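Local coordinates for protein cycloalternan-forming enzyme (Listeria monocytogenes serovar 1/2a, PDB 5F7U) that binds glycans and belongs to glycoside hydrolase family 31, its TIM barrel accompanied by beta-sheet domains that include a family 6 carbohydrate-binding module, at residues N560-F571 with S585-G596; K265-N273 with E282-F290. The protein carries 1 engineered substitution. All blocks are in the same frame, centred on the assembly; numbering follows the deposited sequence. Where two conformers were deposited one is given.

Contact 1. Residues N560-F571 with S585-G596; sequences NRYPTDYVSSYF and SRSGTSGAQKSG. With GLC (alpha-D-glucopyranose), chain F; GLC (alpha-D-glucopyranose), chain B.
S590 O is gripped end-on by R561, whose NH1 and NH2 each donate to it at 3.0 Å. The NH1 bond runs nearly along the C=O axis (172°). The contact lies in the family 31 TIM barrel: residues 560-571 are part of the long helix between barrel strands 534-536 and 584-585, and the loop that leaves the second of these strands supplies residues 585-596. The arginine gets there by bending at chi2 and chi3, and its NE pairs with D304 in a salt bridge. T589 CG2 sits over the centre of the guanidinium, 3.6 Å above its plane, the two side chains crossing at about a right angle. The same methyl presses on N560 O, a carbonyl oxygen buried with no polar partner in the model.

One helical turn on, T564 OG1 accepts a fairly straight bond from T589 N (3.0 Å, 159°). A water joins that hydroxyl to S587 O, so T564 holds the loop both directly and through solvent. T564 CG2, anti to its own N, packs instead against the backbone of A592. There the loop has just made a type II turn from T589 to A592, with G591 at positive phi.

Further along, the two methyls of V567 straddle S585 OG, CG1 at 3.4 Å and CG2 almost as close, while that hydroxyl bonds to T536 of the neighbouring barrel strand. F571 then lays a ring face against the loop, S595 CA forming a CH-pi contact 4.0 Å from the centroid. R586 points the other way, into the glycan pocket. Its NE pairs with E540, and its NH1 donates to O3 of the chain F glucose at 2.8 Å.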
loop_
_atom_site.group_PDB
_atom_site.type_symbol
_atom_site.label_atom_id
_atom_site.label_comp_id
_atom_site.label_asym_id
_atom_site.label_seq_id
_atom_site.Cartn_x
_atom_site.Cartn_y
_atom_site.Cartn_z
ATOM N N ASN A 560 13.365 11.945 7.573
ATOM C CA ASN A 560 12.204 11.107 7.268
ATOM C C ASN A 560 10.880 11.868 7.399
ATOM O O ASN A 560 9.910 11.584 6.682
ATOM C CB ASN A 560 12.170 9.851 8.145
ATOM C CG ASN A 560 13.307 8.879 7.822
ATOM O OD1 ASN A 560 13.960 8.974 6.773
ATOM N ND2 ASN A 560 13.530 7.917 8.712
ATOM N N ARG A 561 10.865 12.832 8.314
ATOM C CA ARG A 561 9.665 13.619 8.627
ATOM C C ARG A 561 9.342 14.673 7.581
ATOM O O ARG A 561 8.164 14.924 7.285
ATOM C CB ARG A 561 9.806 14.253 10.029
ATOM C CG ARG A 561 8.649 15.167 10.484
ATOM C CD ARG A 561 7.263 14.528 10.362
ATOM N NE ARG A 561 7.185 13.238 11.048
ATOM C CZ ARG A 561 6.199 12.357 10.888
ATOM N NH1 ARG A 561 5.196 12.606 10.049
ATOM N NH2 ARG A 561 6.232 11.219 11.565
ATOM N N TYR A 562 10.378 15.312 7.052
ATOM C CA TYR A 562 10.210 16.416 6.100
ATOM C C TYR A 562 9.199 16.145 4.977
ATOM O O TYR A 562 8.298 16.978 4.762
ATOM C CB TYR A 562 11.565 16.849 5.525
ATOM C CG TYR A 562 11.417 18.059 4.627
ATOM C CD1 TYR A 562 11.430 19.358 5.164
ATOM C CD2 TYR A 562 11.268 17.912 3.240
ATOM C CE1 TYR A 562 11.265 20.462 4.343
ATOM C CE2 TYR A 562 11.109 19.021 2.406
ATOM C CZ TYR A 562 11.118 20.289 2.957
ATOM O OH TYR A 562 10.963 21.392 2.141
ATOM N N PRO A 563 9.326 14.996 4.252
ATOM C CA PRO A 563 8.343 14.813 3.178
ATOM C C PRO A 563 6.892 14.822 3.637
ATOM O O PRO A 563 6.035 15.365 2.914
ATOM C CB PRO A 563 8.723 13.442 2.571
ATOM C CG PRO A 563 9.593 12.785 3.627
ATOM C CD PRO A 563 10.360 13.937 4.199
ATOM N N THR A 564 6.604 14.238 4.803
ATOM C CA THR A 564 5.233 14.239 5.329
ATOM C C THR A 564 4.787 15.622 5.808
ATOM O O THR A 564 3.616 15.986 5.638
ATOM C CB THR A 564 5.051 13.100 6.337
ATOM O OG1 THR A 564 5.283 11.886 5.633
ATOM C CG2 THR A 564 3.620 13.029 6.912
ATOM N N ASP A 565 5.707 16.419 6.337
ATOM C CA ASP A 565 5.368 17.814 6.667
ATOM C C ASP A 565 4.994 18.589 5.407
ATOM O O ASP A 565 4.009 19.342 5.389
ATOM C CB ASP A 565 6.541 18.490 7.383
ATOM C CG ASP A 565 6.652 18.101 8.846
ATOM O OD1 ASP A 565 5.706 17.494 9.408
ATOM O OD2 ASP A 565 7.691 18.443 9.453
ATOM N N TYR A 566 5.783 18.375 4.351
ATOM C CA TYR A 566 5.556 19.001 3.054
ATOM C C TYR A 566 4.215 18.552 2.454
ATOM O O TYR A 566 3.372 19.379 2.085
ATOM C CB TYR A 566 6.750 18.631 2.153
ATOM C CG TYR A 566 6.542 18.613 0.638
ATOM C CD1 TYR A 566 5.963 19.702 -0.046
ATOM C CD2 TYR A 566 7.020 17.543 -0.119
ATOM C CE1 TYR A 566 5.814 19.679 -1.430
ATOM C CE2 TYR A 566 6.878 17.518 -1.507
ATOM C CZ TYR A 566 6.298 18.610 -2.156
ATOM O OH TYR A 566 6.157 18.613 -3.537
ATOM N N VAL A 567 4.025 17.238 2.361
ATOM C CA VAL A 567 2.834 16.705 1.694
ATOM C C VAL A 567 1.571 17.095 2.464
ATOM O O VAL A 567 0.558 17.517 1.860
ATOM C CB VAL A 567 2.958 15.171 1.521
ATOM C CG1 VAL A 567 1.616 14.517 1.175
ATOM C CG2 VAL A 567 3.982 14.862 0.435
ATOM N N SER A 568 1.621 16.953 3.791
ATOM C CA SER A 568 0.456 17.304 4.611
ATOM C C SER A 568 0.141 18.799 4.528
ATOM O O SER A 568 -1.042 19.169 4.482
ATOM C CB SER A 568 0.639 16.869 6.068
ATOM O OG SER A 568 1.688 17.586 6.706
ATOM N N SER A 569 1.175 19.647 4.468
ATOM C CA SER A 569 0.938 21.106 4.395
ATOM C C SER A 569 0.151 21.466 3.145
ATOM O O SER A 569 -0.827 22.231 3.217
ATOM C CB SER A 569 2.241 21.899 4.430
ATOM O OG SER A 569 2.823 21.850 5.722
ATOM N N TYR A 570 0.576 20.911 2.010
ATOM C CA TYR A 570 -0.114 21.153 0.749
ATOM C C TYR A 570 -1.513 20.548 0.718
ATOM O O TYR A 570 -2.436 21.166 0.183
ATOM C CB TYR A 570 0.678 20.571 -0.393
ATOM C CG TYR A 570 1.591 21.509 -1.136
ATOM C CD1 TYR A 570 2.916 21.696 -0.728
ATOM C CD2 TYR A 570 1.161 22.137 -2.309
ATOM C CE1 TYR A 570 3.787 22.505 -1.466
ATOM C CE2 TYR A 570 2.018 22.949 -3.051
ATOM C CZ TYR A 570 3.335 23.123 -2.624
ATOM O OH TYR A 570 4.223 23.891 -3.369
ATOM N N PHE A 571 -1.654 19.325 1.244
ATOM C CA PHE A 571 -2.944 18.628 1.250
ATOM C C PHE A 571 -3.979 19.443 2.037
ATOM O O PHE A 571 -5.090 19.680 1.549
ATOM C CB PHE A 571 -2.806 17.221 1.867
ATOM C CG PHE A 571 -4.104 16.438 1.926
ATOM C CD1 PHE A 571 -4.682 15.908 0.763
ATOM C CD2 PHE A 571 -4.738 16.209 3.149
ATOM C CE1 PHE A 571 -5.879 15.184 0.823
ATOM C CE2 PHE A 571 -5.936 15.502 3.214
ATOM C CZ PHE A 571 -6.506 14.976 2.053
ATOM N N SER A 585 1.343 11.934 -4.120
ATOM C CA SER A 585 2.734 12.128 -3.631
ATOM C C SER A 585 3.496 10.817 -3.620
ATOM O O SER A 585 2.891 9.760 -3.812
ATOM C CB SER A 585 2.716 12.682 -2.210
ATOM O OG SER A 585 1.893 13.837 -2.139
ATOM N N ARG A 586 4.817 10.869 -3.426
ATOM C CA ARG A 586 5.587 9.612 -3.384
ATOM C C ARG A 586 6.325 9.331 -2.092
ATOM O O ARG A 586 6.601 8.164 -1.796
ATOM C CB ARG A 586 6.547 9.487 -4.565
ATOM C CG ARG A 586 7.655 10.498 -4.557
ATOM C CD ARG A 586 8.643 10.240 -5.683
ATOM N NE ARG A 586 9.826 11.027 -5.376
ATOM C CZ ARG A 586 10.736 11.425 -6.262
ATOM N NH1 ARG A 586 10.617 11.111 -7.565
ATOM N NH2 ARG A 586 11.777 12.125 -5.826
ATOM N N SER A 587 6.624 10.380 -1.314
ATOM C CA SER A 587 7.535 10.236 -0.181
ATOM C C SER A 587 6.863 10.487 1.142
ATOM O O SER A 587 5.977 11.334 1.233
ATOM C CB SER A 587 8.704 11.213 -0.305
ATOM O OG SER A 587 9.672 10.923 0.707
ATOM N N GLY A 588 7.311 9.783 2.183
ATOM C CA GLY A 588 6.815 10.093 3.525
ATOM C C GLY A 588 7.229 9.081 4.570
ATOM O O GLY A 588 7.989 8.154 4.293
ATOM N N THR A 589 6.742 9.295 5.790
ATOM C CA THR A 589 7.004 8.348 6.874
ATOM C C THR A 589 5.691 8.080 7.624
ATOM O O THR A 589 4.615 8.303 7.065
ATOM C CB THR A 589 8.193 8.812 7.759
ATOM O OG1 THR A 589 8.562 7.744 8.644
ATOM C CG2 THR A 589 7.839 10.073 8.523
ATOM N N SER A 590 5.759 7.564 8.854
ATOM C CA SER A 590 4.536 7.356 9.646
ATOM C C SER A 590 3.680 8.625 9.674
ATOM O O SER A 590 4.196 9.736 9.871
ATOM C CB SER A 590 4.886 6.970 11.081
ATOM O OG SER A 590 5.570 8.024 11.714
ATOM N N GLY A 591 2.377 8.449 9.445
ATOM C CA GLY A 591 1.426 9.580 9.321
ATOM C C GLY A 591 1.186 10.012 7.884
ATOM O O GLY A 591 0.246 10.769 7.628
ATOM N N ALA A 592 2.017 9.543 6.940
ATOM C CA ALA A 592 1.806 9.868 5.518
ATOM C C ALA A 592 0.355 9.615 5.101
ATOM O O ALA A 592 -0.213 10.358 4.301
ATOM C CB ALA A 592 2.726 9.039 4.647
ATOM N N GLN A 593 -0.234 8.565 5.664
ATOM C CA GLN A 593 -1.583 8.142 5.289
ATOM C C GLN A 593 -2.661 9.207 5.501
ATOM O O GLN A 593 -3.707 9.129 4.860
ATOM C CB GLN A 593 -1.953 6.841 6.025
ATOM C CG GLN A 593 -2.101 7.012 7.539
ATOM C CD GLN A 593 -0.815 6.780 8.322
ATOM O OE1 GLN A 593 0.290 6.810 7.787
ATOM N NE2 GLN A 593 -0.969 6.532 9.615
ATOM N N LYS A 594 -2.411 10.198 6.357
ATOM C CA LYS A 594 -3.416 11.259 6.589
ATOM C C LYS A 594 -3.603 12.150 5.363
ATOM O O LYS A 594 -4.601 12.873 5.275
ATOM C CB LYS A 594 -3.007 12.142 7.777
ATOM C CG LYS A 594 -2.956 11.395 9.106
ATOM C CD LYS A 594 -2.736 12.333 10.285
ATOM C CE LYS A 594 -1.279 12.588 10.565
ATOM N NZ LYS A 594 -1.225 13.682 11.590
ATOM N N SER A 595 -2.664 12.110 4.417
ATOM C CA SER A 595 -2.594 13.177 3.409
ATOM C C SER A 595 -2.535 12.702 1.943
ATOM O O SER A 595 -1.595 13.023 1.223
ATOM C CB SER A 595 -1.417 14.120 3.745
ATOM O OG SER A 595 -1.582 14.667 5.059
ATOM N N GLY A 596 -3.544 11.945 1.511
ATOM C CA GLY A 596 -3.758 11.704 0.072
ATOM C C GLY A 596 -3.158 10.431 -0.506
ATOM O O GLY A 596 -2.902 9.457 0.220
HETATM C C1 GLC F . 15.080 12.286 -11.791
HETATM C C2 GLC F . 14.444 12.740 -10.471
HETATM C C3 GLC F . 13.020 12.190 -10.310
HETATM C C4 GLC F . 12.131 12.623 -11.483
HETATM C C5 GLC F . 12.831 12.164 -12.784
HETATM C C6 GLC F . 12.116 12.609 -14.052
HETATM O O1 GLC F . 15.390 10.886 -11.737
HETATM O O2 GLC F . 15.255 12.291 -9.385
HETATM O O3 GLC F . 12.489 12.616 -9.058
HETATM O O4 GLC F . 10.822 12.008 -11.422
HETATM O O5 GLC F . 14.214 12.562 -12.910
HETATM O O6 GLC F . 11.501 11.420 -14.539
HETATM C C1 GLC B . 9.757 12.809 -10.855
HETATM C C2 GLC B . 8.473 11.961 -10.723
HETATM C C3 GLC B . 7.830 11.624 -12.083
HETATM C C4 GLC B . 7.625 12.904 -12.909
HETATM C C5 GLC B . 8.870 13.802 -12.875
HETATM C C6 GLC B . 8.663 15.153 -13.541
HETATM O O2 GLC B . 8.710 10.825 -9.884
HETATM O O3 GLC B . 6.557 10.974 -11.915
HETATM O O4 GLC B . 7.316 12.565 -14.274
HETATM O O5 GLC B . 9.394 14.020 -11.549
HETATM O O6 GLC B . 9.962 15.776 -13.587
HETATM O O HOH W 1 4.074 12.073 3.218
#

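Contact 2. Residues K265-N273 with E282-F290; sequences KDVETYVYN and ERTYLAVPF. With GLC (alpha-D-glucopyranose), chain F.
K265 NZ and E282 OE2 form a salt bridge of 2.8 Å, the ammonium coming from above the carboxylate plane, 44° out of it. The lysine chain bends at chi2, and its CD lies within contact of both carboxylate oxygens. E282 is also the residue of positive phi that closes the short helix 278-281 in a Schellman motif. Waters continue the link: one joins E282 OE1 to D266 N, another E282 O to E268 N.

Both segments belong to the galactose mutarotase-like beta domain, but their strands are not neighbours here; 266-269 pairs with 307-311, and 287-293 with 250-254 and 297-301. Direct backbone bonding across the contact comes down to Y272 N donating to T284 O (2.8 Å, 138°). Around it a water bridges Y270 O to T284 N, and Y285 CA makes a C-H...O contact of 3.4 Å with Y272 O. T284 OG1 closes an ST turn by accepting from L286 N.

R283 runs beside the Y272 ring and points the same way, the guanidinium and ring planes 77° apart. Its NH1 comes within 3.6 Å of Y272 CE2, but the cation-pi attraction is at most weak, and the charge is paired with E274. Beyond, A287 CB touches the Y270 backbone, 3.4 Å from its N, and V271 CG1 rests near Y285 O. T269 CG2 lies 3.7 Å from P289 N, while its OG1 turns to S307 and to a water shared with V288 O. N273, a glycan-pocket residue, crosses Y285 at the far end. With a single direct main-chain hydrogen bond, the two segments are joined mainly by bridging waters along their length, a salt bridge at one end and small apolar contacts at A287 and P289.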
loop_
_atom_site.group_PDB
_atom_site.type_symbol
_atom_site.label_atom_id
_atom_site.label_comp_id
_atom_site.label_asym_id
_atom_site.label_seq_id
_atom_site.Cartn_x
_atom_site.Cartn_y
_atom_site.Cartn_z
ATOM N N LYS A 265 16.522 -9.735 6.052
ATOM C CA LYS A 265 16.993 -8.425 5.589
ATOM C C LYS A 265 17.325 -7.496 6.757
ATOM O O LYS A 265 16.686 -7.558 7.828
ATOM C CB LYS A 265 15.912 -7.706 4.751
ATOM C CG LYS A 265 15.389 -8.406 3.492
ATOM C CD LYS A 265 16.365 -8.243 2.350
ATOM C CE LYS A 265 15.779 -8.778 1.045
ATOM N NZ LYS A 265 16.913 -9.010 0.106
ATOM N N ASP A 266 18.290 -6.602 6.513
ATOM C CA ASP A 266 18.496 -5.410 7.343
ATOM C C ASP A 266 17.721 -4.292 6.680
ATOM O O ASP A 266 18.086 -3.855 5.602
ATOM C CB ASP A 266 19.978 -5.025 7.408
ATOM C CG ASP A 266 20.799 -6.019 8.182
ATOM O OD1 ASP A 266 20.377 -6.385 9.292
ATOM O OD2 ASP A 266 21.863 -6.448 7.679
ATOM N N VAL A 267 16.653 -3.845 7.322
ATOM C CA VAL A 267 15.725 -2.876 6.724
ATOM C C VAL A 267 16.040 -1.490 7.264
ATOM O O VAL A 267 16.022 -1.279 8.476
ATOM C CB VAL A 267 14.258 -3.233 7.047
ATOM C CG1 VAL A 267 13.323 -2.299 6.306
ATOM C CG2 VAL A 267 13.947 -4.684 6.677
ATOM N N GLU A 268 16.313 -0.547 6.359
ATOM C CA GLU A 268 16.651 0.821 6.767
ATOM C C GLU A 268 15.399 1.685 6.706
ATOM O O GLU A 268 14.756 1.754 5.653
ATOM C CB GLU A 268 17.679 1.435 5.804
ATOM C CG GLU A 268 18.931 0.608 5.593
ATOM C CD GLU A 268 19.744 0.341 6.852
ATOM O OE1 GLU A 268 19.643 1.069 7.869
ATOM O OE2 GLU A 268 20.545 -0.617 6.811
ATOM N N THR A 269 15.081 2.345 7.818
ATOM C CA THR A 269 14.011 3.319 7.845
ATOM C C THR A 269 14.621 4.658 7.428
ATOM O O THR A 269 15.109 5.432 8.247
ATOM C CB THR A 269 13.349 3.420 9.231
ATOM O OG1 THR A 269 13.081 2.098 9.722
ATOM C CG2 THR A 269 12.013 4.195 9.118
ATOM N N TYR A 270 14.623 4.894 6.127
ATOM C CA TYR A 270 15.372 6.013 5.567
ATOM C C TYR A 270 14.750 6.347 4.225
ATOM O O TYR A 270 14.836 5.549 3.274
ATOM C CB TYR A 270 16.830 5.576 5.352
ATOM C CG TYR A 270 17.780 6.684 4.959
ATOM C CD1 TYR A 270 18.273 7.593 5.925
ATOM C CD2 TYR A 270 18.254 6.786 3.641
ATOM C CE1 TYR A 270 19.180 8.589 5.576
ATOM C CE2 TYR A 270 19.159 7.773 3.287
ATOM C CZ TYR A 270 19.614 8.669 4.246
ATOM O OH TYR A 270 20.524 9.634 3.868
ATOM N N VAL A 271 14.154 7.525 4.126
ATOM C CA VAL A 271 13.560 7.936 2.849
ATOM C C VAL A 271 14.667 8.271 1.848
ATOM O O VAL A 271 15.690 8.877 2.205
ATOM C CB VAL A 271 12.570 9.122 2.991
ATOM C CG1 VAL A 271 11.406 8.753 3.930
ATOM C CG2 VAL A 271 13.260 10.419 3.422
ATOM N N TYR A 272 14.464 7.867 0.597
ATOM C CA TYR A 272 15.478 8.105 -0.417
ATOM C C TYR A 272 14.845 8.139 -1.791
ATOM O O TYR A 272 13.895 7.401 -2.053
ATOM C CB TYR A 272 16.583 7.038 -0.334
ATOM C CG TYR A 272 17.847 7.424 -1.050
ATOM C CD1 TYR A 272 18.836 8.200 -0.421
ATOM C CD2 TYR A 272 18.057 7.002 -2.349
ATOM C CE1 TYR A 272 20.009 8.543 -1.105
ATOM C CE2 TYR A 272 19.197 7.346 -3.042
ATOM C CZ TYR A 272 20.164 8.105 -2.424
ATOM O OH TYR A 272 21.274 8.393 -3.194
ATOM N N ASN A 273 15.350 9.034 -2.639
ATOM C CA ASN A 273 14.912 9.090 -4.034
ATOM C C ASN A 273 15.827 8.206 -4.908
ATOM O O ASN A 273 16.887 8.662 -5.373
ATOM C CB ASN A 273 14.865 10.559 -4.534
ATOM C CG ASN A 273 14.598 10.652 -6.041
ATOM O OD1 ASN A 273 14.120 9.702 -6.636
ATOM N ND2 ASN A 273 14.934 11.786 -6.657
ATOM N N GLU A 282 17.264 -2.003 -2.537
ATOM C CA GLU A 282 16.466 -2.127 -1.299
ATOM C C GLU A 282 16.220 -0.748 -0.698
ATOM O O GLU A 282 16.273 -0.559 0.527
ATOM C CB GLU A 282 17.136 -3.105 -0.296
ATOM C CG GLU A 282 17.600 -4.384 -0.985
ATOM C CD GLU A 282 18.034 -5.489 -0.045
ATOM O OE1 GLU A 282 18.214 -5.256 1.169
ATOM O OE2 GLU A 282 18.221 -6.614 -0.547
ATOM N N ARG A 283 15.958 0.227 -1.574
ATOM C CA ARG A 283 15.681 1.603 -1.130
ATOM C C ARG A 283 14.208 1.947 -1.347
ATOM O O ARG A 283 13.484 1.194 -2.013
ATOM C CB ARG A 283 16.605 2.594 -1.827
ATOM C CG ARG A 283 18.069 2.335 -1.461
ATOM C CD ARG A 283 19.002 3.207 -2.259
ATOM N NE ARG A 283 20.380 2.789 -2.013
ATOM C CZ ARG A 283 21.448 3.383 -2.521
ATOM N NH1 ARG A 283 21.314 4.449 -3.333
ATOM N NH2 ARG A 283 22.663 2.892 -2.223
ATOM N N THR A 284 13.769 3.055 -0.758
ATOM C CA THR A 284 12.379 3.482 -0.863
ATOM C C THR A 284 12.189 4.959 -0.564
ATOM O O THR A 284 12.961 5.562 0.211
ATOM C CB THR A 284 11.436 2.668 0.041
ATOM O OG1 THR A 284 10.077 3.080 -0.207
ATOM C CG2 THR A 284 11.767 2.831 1.559
ATOM N N TYR A 285 11.143 5.507 -1.176
ATOM C CA TYR A 285 10.727 6.884 -0.944
ATOM C C TYR A 285 9.915 7.016 0.331
ATOM O O TYR A 285 9.739 8.117 0.840
ATOM C CB TYR A 285 9.791 7.333 -2.063
ATOM C CG TYR A 285 10.253 7.084 -3.478
ATOM C CD1 TYR A 285 11.078 8.011 -4.134
ATOM C CD2 TYR A 285 9.799 5.944 -4.190
ATOM C CE1 TYR A 285 11.462 7.816 -5.454
ATOM C CE2 TYR A 285 10.185 5.742 -5.511
ATOM C CZ TYR A 285 11.018 6.675 -6.120
ATOM O OH TYR A 285 11.373 6.465 -7.404
ATOM N N LEU A 286 9.371 5.902 0.816
ATOM C CA LEU A 286 8.348 5.956 1.864
ATOM C C LEU A 286 8.692 4.863 2.869
ATOM O O LEU A 286 8.446 3.687 2.629
ATOM C CB LEU A 286 6.949 5.767 1.233
ATOM C CG LEU A 286 5.727 6.270 2.023
ATOM C CD1 LEU A 286 4.491 6.052 1.148
ATOM C CD2 LEU A 286 5.576 5.553 3.353
ATOM N N ALA A 287 9.300 5.282 3.979
ATOM C CA ALA A 287 9.886 4.354 4.964
ATOM C C ALA A 287 9.201 4.577 6.285
ATOM O O ALA A 287 9.117 5.711 6.758
ATOM C CB ALA A 287 11.380 4.616 5.109
ATOM N N VAL A 288 8.735 3.494 6.896
ATOM C CA VAL A 288 7.905 3.598 8.114
ATOM C C VAL A 288 8.451 2.587 9.114
ATOM O O VAL A 288 8.604 1.431 8.762
ATOM C CB VAL A 288 6.426 3.248 7.796
ATOM C CG1 VAL A 288 5.597 3.280 9.076
ATOM C CG2 VAL A 288 5.847 4.193 6.721
ATOM N N PRO A 289 8.748 3.005 10.359
ATOM C CA PRO A 289 9.316 2.051 11.330
ATOM C C PRO A 289 8.217 1.241 12.050
ATOM O O PRO A 289 8.097 1.290 13.266
ATOM C CB PRO A 289 10.077 2.979 12.303
ATOM C CG PRO A 289 9.215 4.232 12.313
ATOM C CD PRO A 289 8.673 4.378 10.905
ATOM N N PHE A 290 7.417 0.527 11.260
ATOM C CA PHE A 290 6.306 -0.267 11.740
ATOM C C PHE A 290 6.305 -1.539 10.923
ATOM O O PHE A 290 6.376 -1.487 9.699
ATOM C CB PHE A 290 4.987 0.484 11.510
ATOM C CG PHE A 290 3.734 -0.346 11.736
ATOM C CD1 PHE A 290 3.493 -1.021 12.950
ATOM C CD2 PHE A 290 2.754 -0.385 10.741
ATOM C CE1 PHE A 290 2.315 -1.756 13.144
ATOM C CE2 PHE A 290 1.564 -1.119 10.932
ATOM C CZ PHE A 290 1.349 -1.796 12.128
HETATM C C1 GLC F . 15.080 12.286 -11.791
HETATM C C2 GLC F . 14.444 12.740 -10.471
HETATM C C3 GLC F . 13.020 12.190 -10.310
HETATM C C4 GLC F . 12.131 12.623 -11.483
HETATM C C5 GLC F . 12.831 12.164 -12.784
HETATM C C6 GLC F . 12.116 12.609 -14.052
HETATM O O1 GLC F . 15.390 10.886 -11.737
HETATM O O2 GLC F . 15.255 12.291 -9.385
HETATM O O3 GLC F . 12.489 12.616 -9.058
HETATM O O4 GLC F . 10.822 12.008 -11.422
HETATM O O5 GLC F . 14.214 12.562 -12.910
HETATM O O6 GLC F . 11.501 11.420 -14.539
HETATM O O HOH W 2 16.907 -3.856 3.069
HETATM O O HOH W 3 19.296 -6.571 3.709
HETATM O O HOH W 4 16.325 -1.093 3.539
HETATM O O HOH W 5 11.370 0.758 7.981
HETATM O O HOH W 6 15.885 3.952 1.256
#

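Contacts 1 and 2 meet where the TIM barrel sits against the galactose mutarotase-like domain, their centres about 15 Å apart. Two probable hydrogen bonds stitch them together, S587 OG to Y285 O and T589 OG1 to A287 O, each 2.8 Å; backbone bonds between G588 and both Y285 and A287 lie between. The loop of 585-596 thus has the helix 555-577 on one flank and the mutarotase-like strand segment on another. Toward the glycan, R586 O packs 3.3 Å from Y285 CB, and the R586 guanidinium lies against N273. Each contact therefore supplies a residue to the pocket around the chain F glucose, R586 from the barrel and N273 from the beta domain.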